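Side-chain contacts in prephenate dehydrogenase (Corynebacterium glutamicum ATCC 13032, PDB 3KTD), which probably catalyses the NAD(P)+-dependent oxidative decarboxylation of prephenate on the route to tyrosine: residues A60-A65 / L85-T90; R119-H124 / I165-D170. All coordinates share one frame; numbering follows the deposited sequence.

Contact 1: A60-A65 / L85-T90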
loop_
_atom_site.group_PDB
_atom_site.type_symbol
_atom_site.label_atom_id
_atom_site.label_comp_id
_atom_site.label_asym_id
_atom_site.label_seq_id
_atom_site.Cartn_x
_atom_site.Cartn_y
_atom_site.Cartn_z
ATOM N N ALA A 60 23.560 9.678 35.298
ATOM C CA ALA A 60 24.847 10.258 34.913
ATOM C C ALA A 60 24.720 11.072 33.632
ATOM O O ALA A 60 25.288 12.166 33.533
ATOM C CB ALA A 60 25.903 9.181 34.755
ATOM N N THR A 61 23.963 10.544 32.667
ATOM C CA THR A 61 23.776 11.216 31.385
ATOM C C THR A 61 23.098 12.564 31.568
ATOM O O THR A 61 23.549 13.563 31.010
ATOM C CB THR A 61 22.948 10.366 30.405
ATOM O OG1 THR A 61 23.624 9.130 30.150
ATOM C CG2 THR A 61 22.746 11.104 29.088
ATOM N N LEU A 62 22.028 12.592 32.355
ATOM C CA LEU A 62 21.282 13.827 32.593
ATOM C C LEU A 62 22.094 14.855 33.382
ATOM O O LEU A 62 21.954 16.058 33.156
ATOM C CB LEU A 62 19.958 13.526 33.298
ATOM C CG LEU A 62 18.937 12.741 32.465
ATOM C CD1 LEU A 62 17.786 12.226 33.321
ATOM C CD2 LEU A 62 18.401 13.592 31.323
ATOM N N GLN A 63 22.939 14.384 34.301
ATOM C CA GLN A 63 23.821 15.269 35.072
ATOM C C GLN A 63 24.759 16.034 34.132
ATOM O O GLN A 63 24.937 17.247 34.259
ATOM C CB GLN A 63 24.632 14.464 36.090
ATOM C CG GLN A 63 25.524 15.337 36.986
ATOM C CD GLN A 63 26.325 14.533 38.009
ATOM O OE1 GLN A 63 26.888 13.478 37.696
ATOM N NE2 GLN A 63 26.390 15.044 39.238
ATOM N N ARG A 64 25.345 15.295 33.193
ATOM C CA ARG A 64 26.250 15.829 32.178
ATOM C C ARG A 64 25.485 16.693 31.194
ATOM O O ARG A 64 25.964 17.744 30.776
ATOM C CB ARG A 64 26.928 14.672 31.430
ATOM C CG ARG A 64 27.789 15.071 30.233
ATOM C CD ARG A 64 28.380 13.840 29.562
ATOM N NE ARG A 64 28.864 14.104 28.205
ATOM C CZ ARG A 64 29.333 13.171 27.374
ATOM N NH1 ARG A 64 29.388 11.891 27.741
ATOM N NH2 ARG A 64 29.747 13.513 26.162
ATOM N N ALA A 65 24.298 16.236 30.810
ATOM C CA ALA A 65 23.468 16.988 29.888
ATOM C C ALA A 65 23.198 18.354 30.491
ATOM O O ALA A 65 23.279 19.368 29.797
ATOM C CB ALA A 65 22.170 16.254 29.611
ATOM N N LEU A 85 10.109 12.501 30.853
ATOM C CA LEU A 85 9.830 13.899 31.145
ATOM C C LEU A 85 10.113 14.142 32.618
ATOM O O LEU A 85 10.828 15.063 32.965
ATOM C CB LEU A 85 8.382 14.261 30.829
ATOM C CG LEU A 85 8.042 14.532 29.367
ATOM C CD1 LEU A 85 6.532 14.630 29.190
ATOM C CD2 LEU A 85 8.730 15.790 28.874
ATOM N N ASP A 86 9.562 13.289 33.474
ATOM C CA ASP A 86 9.787 13.379 34.913
ATOM C C ASP A 86 11.264 13.254 35.261
ATOM O O ASP A 86 11.746 13.925 36.181
ATOM C CB ASP A 86 8.975 12.318 35.660
ATOM C CG ASP A 86 7.476 12.577 35.606
ATOM O OD1 ASP A 86 7.070 13.705 35.281
ATOM O OD2 ASP A 86 6.694 11.648 35.887
ATOM N N ALA A 87 11.989 12.416 34.528
ATOM C CA ALA A 87 13.422 12.243 34.766
ATOM C C ALA A 87 14.204 13.510 34.424
ATOM O O ALA A 87 15.141 13.870 35.123
ATOM C CB ALA A 87 13.956 11.060 33.964
ATOM N N VAL A 88 13.807 14.167 33.337
ATOM C CA VAL A 88 14.462 15.382 32.854
ATOM C C VAL A 88 14.137 16.585 33.744
ATOM O O VAL A 88 15.024 17.378 34.080
ATOM C CB VAL A 88 14.040 15.687 31.391
ATOM C CG1 VAL A 88 14.424 17.115 30.992
ATOM C CG2 VAL A 88 14.646 14.671 30.449
ATOM N N HIS A 89 12.857 16.706 34.103
ATOM C CA HIS A 89 12.344 17.759 34.989
ATOM C C HIS A 89 13.084 17.785 36.321
ATOM O O HIS A 89 13.327 18.838 36.890
ATOM C CB HIS A 89 10.863 17.477 35.259
ATOM C CG HIS A 89 10.093 18.629 35.830
ATOM N ND1 HIS A 89 10.093 19.884 35.259
ATOM C CD2 HIS A 89 9.219 18.686 36.863
ATOM C CE1 HIS A 89 9.285 20.676 35.941
ATOM N NE2 HIS A 89 8.739 19.970 36.915
ATOM N N THR A 90 13.434 16.593 36.789
ATOM C CA THR A 90 14.091 16.371 38.063
ATOM C C THR A 90 15.613 16.436 38.017
ATOM O O THR A 90 16.234 16.722 39.029
ATOM C CB THR A 90 13.683 14.987 38.598
ATOM O OG1 THR A 90 12.397 15.087 39.233
ATOM C CG2 THR A 90 14.712 14.445 39.568
#
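L62 of helix 58-67 bridges to helix 78-91, where it meets A87 and V88. From CB, which points toward helix 78-91, CG is set anti to the carbonyl carbon (chi1 -67°), and that carries both methyls across to the partner helix. CD1 reaches the backbone of A87, lying 3.6 Å from A87 O, and also comes to 4.1 Å from A87 CB. CD2 rests against one branch of the valine, at 4.0 Å from V88 CG2, with the leucine and valine side chains crossing at about a right angle. Leucine suits the place because its fork gives two methyls, one for each neighbour on helix 78-91, while the small alanine lets the CD1 methyl come close to the helix backbone. A87 O is hydrogen-bonded to H91 ND1, so its polar partner is the histidine and the methyl only packs beside it. No hydrogen bond crosses the contact: one leucine meets an alanine and a valine by van der Waals packing. Around it, L62 also touches L14 of strand 11-14, V88 packs on M116, and L85 turns to helix 105-113, so two helices of the nucleotide-binding domain meet beside its sheet.

Contact 2: R119-H124 / I165-D170; sequences RYVGSH and ISIWKD
V121 meets I167 and W168 where helix 162-177 packs on strand 120-125 in the Rossmann-type nucleotide-binding domain. The helix belongs to the beta-alpha-beta crossover joining the parallel neighbours 146-149 and 181-184, and it also covers strand 120-125, which runs antiparallel to 146-149.

The apolar contacts carry the interface. V121 points toward the helix with CG1 anti to its own N (chi1 -177°), which sets CG2 in the angle between I167 and the W168 backbone and leaves CG1 for the indole. CG2 lies 3.6 Å from I167 CG2, the valine and isoleucine sliding past each other in opposite directions, and 3.7 Å from W168 CA. Beta-branched residues suit this place: valine fits an extended strand, and isoleucine offers two separate ends, CG2 to V121 and CD1 to R119. The valine also touches V149, W164 and V171, as part of a larger hydrophobic layer between sheet and helix.

I167 CD1 packs chiefly on the backbone of R119, 3.7 Å from R119 O. The arginine CB points away from the helix, yet the chain bends at chi2 (-73°) and brings R119 CD to 3.9 Å from I167 CD1, the two side chains crossing at about a right angle. An arginine can thus lend a methylene to the packing while its guanidinium bonds through NH2 to N94 OD1.

Polar contacts hold the backbone around this layer. The indole of W164 donates NE1 to Y120 O, V121 O accepts from T98 OG1, and backbone bonds tie R119 and V121 to F97 and G122 to T150.

The broad, mostly apolar indole of W168 can touch V121, V149 and W164 at once. The W168 ring meets that of W164, their planes at about 30°, and W168 CD1 lies 3.8 Å from V121 CG1.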
loop_
_atom_site.group_PDB
_atom_site.type_symbol
_atom_site.label_atom_id
_atom_site.label_comp_id
_atom_site.label_asym_id
_atom_site.label_seq_id
_atom_site.Cartn_x
_atom_site.Cartn_y
_atom_site.Cartn_z
ATOM N N ARG A 119 10.782 25.058 27.812
ATOM C CA ARG A 119 12.021 24.387 27.369
ATOM C C ARG A 119 11.828 23.297 26.295
ATOM O O ARG A 119 12.779 22.608 25.940
ATOM C CB ARG A 119 12.706 23.759 28.583
ATOM C CG ARG A 119 13.206 24.757 29.607
ATOM C CD ARG A 119 14.437 25.490 29.101
ATOM N NE ARG A 119 14.833 26.577 29.999
ATOM C CZ ARG A 119 14.483 27.856 29.859
ATOM N NH1 ARG A 119 13.739 28.266 28.834
ATOM N NH2 ARG A 119 14.897 28.741 30.749
ATOM N N TYR A 120 10.617 23.179 25.756
ATOM C CA TYR A 120 10.246 22.081 24.866
ATOM C C TYR A 120 9.994 22.492 23.426
ATOM O O TYR A 120 9.349 23.504 23.160
ATOM C CB TYR A 120 8.969 21.427 25.400
ATOM C CG TYR A 120 8.320 20.399 24.489
ATOM C CD1 TYR A 120 8.972 19.214 24.159
ATOM C CD2 TYR A 120 7.036 20.591 24.004
ATOM C CE1 TYR A 120 8.368 18.265 23.349
ATOM C CE2 TYR A 120 6.421 19.649 23.196
ATOM C CZ TYR A 120 7.091 18.492 22.874
ATOM O OH TYR A 120 6.482 17.573 22.066
ATOM N N VAL A 121 10.511 21.699 22.498
ATOM C CA VAL A 121 10.153 21.846 21.101
ATOM C C VAL A 121 9.766 20.479 20.547
ATOM O O VAL A 121 10.597 19.587 20.419
ATOM C CB VAL A 121 11.265 22.456 20.272
ATOM C CG1 VAL A 121 10.773 22.635 18.818
ATOM C CG2 VAL A 121 11.711 23.791 20.895
ATOM N N GLY A 122 8.488 20.317 20.232
ATOM C CA GLY A 122 8.009 19.072 19.674
ATOM C C GLY A 122 8.642 18.783 18.328
ATOM O O GLY A 122 8.913 19.690 17.539
ATOM N N SER A 123 8.921 17.517 18.072
ATOM C CA SER A 123 9.327 17.141 16.745
ATOM C C SER A 123 8.867 15.736 16.408
ATOM O O SER A 123 8.591 14.931 17.282
ATOM C CB SER A 123 10.830 17.273 16.593
ATOM O OG SER A 123 11.467 16.038 16.831
ATOM N N HIS A 124 8.779 15.462 15.120
ATOM C CA HIS A 124 8.332 14.168 14.632
ATOM C C HIS A 124 8.967 13.867 13.285
ATOM O O HIS A 124 8.622 14.518 12.312
ATOM C CB HIS A 124 6.802 14.153 14.499
ATOM C CG HIS A 124 6.257 12.908 13.869
ATOM N ND1 HIS A 124 5.095 12.897 13.127
ATOM C CD2 HIS A 124 6.722 11.634 13.860
ATOM C CE1 HIS A 124 4.862 11.668 12.699
ATOM N NE2 HIS A 124 5.838 10.885 13.125
ATOM N N ILE A 165 13.336 30.483 21.707
ATOM C CA ILE A 165 13.658 30.640 20.291
ATOM C C ILE A 165 14.997 29.948 20.003
ATOM O O ILE A 165 15.162 29.315 18.964
ATOM C CB ILE A 165 13.679 32.136 19.857
ATOM C CG1 ILE A 165 12.271 32.747 19.971
ATOM C CG2 ILE A 165 14.176 32.276 18.419
ATOM C CD1 ILE A 165 12.175 34.237 19.627
ATOM N N SER A 166 15.933 30.044 20.947
ATOM C CA SER A 166 17.252 29.424 20.808
ATOM C C SER A 166 17.202 27.890 20.781
ATOM O O SER A 166 17.974 27.257 20.061
ATOM C CB SER A 166 18.161 29.900 21.946
ATOM O OG SER A 166 19.342 29.137 22.013
ATOM N N ILE A 167 16.324 27.300 21.589
ATOM C CA ILE A 167 16.141 25.845 21.601
ATOM C C ILE A 167 15.507 25.408 20.281
ATOM O O ILE A 167 15.937 24.440 19.650
ATOM C CB ILE A 167 15.238 25.390 22.753
ATOM C CG1 ILE A 167 15.931 25.609 24.099
ATOM C CG2 ILE A 167 14.886 23.915 22.605
ATOM C CD1 ILE A 167 14.995 25.472 25.290
ATOM N N TRP A 168 14.490 26.149 19.861
ATOM C CA TRP A 168 13.803 25.858 18.611
ATOM C C TRP A 168 14.777 25.835 17.439
ATOM O O TRP A 168 14.730 24.920 16.618
ATOM C CB TRP A 168 12.704 26.887 18.365
ATOM C CG TRP A 168 11.948 26.664 17.117
ATOM C CD1 TRP A 168 10.826 25.915 16.965
ATOM C CD2 TRP A 168 12.242 27.217 15.836
ATOM N NE1 TRP A 168 10.403 25.960 15.661
ATOM C CE2 TRP A 168 11.258 26.754 14.947
ATOM C CE3 TRP A 168 13.249 28.060 15.350
ATOM C CZ2 TRP A 168 11.246 27.098 13.603
ATOM C CZ3 TRP A 168 13.237 28.408 14.005
ATOM C CH2 TRP A 168 12.240 27.925 13.150
ATOM N N LYS A 169 15.660 26.830 17.369
ATOM C CA LYS A 169 16.656 26.894 16.303
ATOM C C LYS A 169 17.527 25.643 16.274
ATOM O O LYS A 169 17.617 24.983 15.235
ATOM C CB LYS A 169 17.512 28.155 16.414
ATOM C CG LYS A 169 16.760 29.406 15.964
ATOM C CD LYS A 169 17.645 30.660 15.822
ATOM C CE LYS A 169 17.865 31.411 17.130
ATOM N NZ LYS A 169 18.358 32.778 16.836
ATOM N N ASP A 170 18.133 25.292 17.403
ATOM C CA ASP A 170 18.972 24.091 17.456
ATOM C C ASP A 170 18.231 22.814 16.989
ATOM O O ASP A 170 18.814 21.971 16.319
ATOM C CB ASP A 170 19.558 23.892 18.859
ATOM C CG ASP A 170 20.762 24.799 19.142
ATOM O OD1 ASP A 170 21.408 25.315 18.200
ATOM O OD2 ASP A 170 21.084 24.980 20.330
#

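Overall arrangement
Contacts 1 and 2 follow one another along the chain in the same nucleotide-binding domain. Their centres are about 17 Å apart and their nearest atoms about 6 Å apart, without touching. They share one sheet: L62 reaches strand 11-14, while V121 sits on strand 120-125, three strands away. They are also linked indirectly: V88 of contact 1 packs on M116, shortly before residues 119-124, and R119 of contact 2 hydrogen-bonds N94, just beyond helix 78-91. Strand 11-14 leads into a glycine-rich turn consistent with dinucleotide binding. A bound PEG lies about 12 Å from the W168 side chain, too far for that residue to touch it.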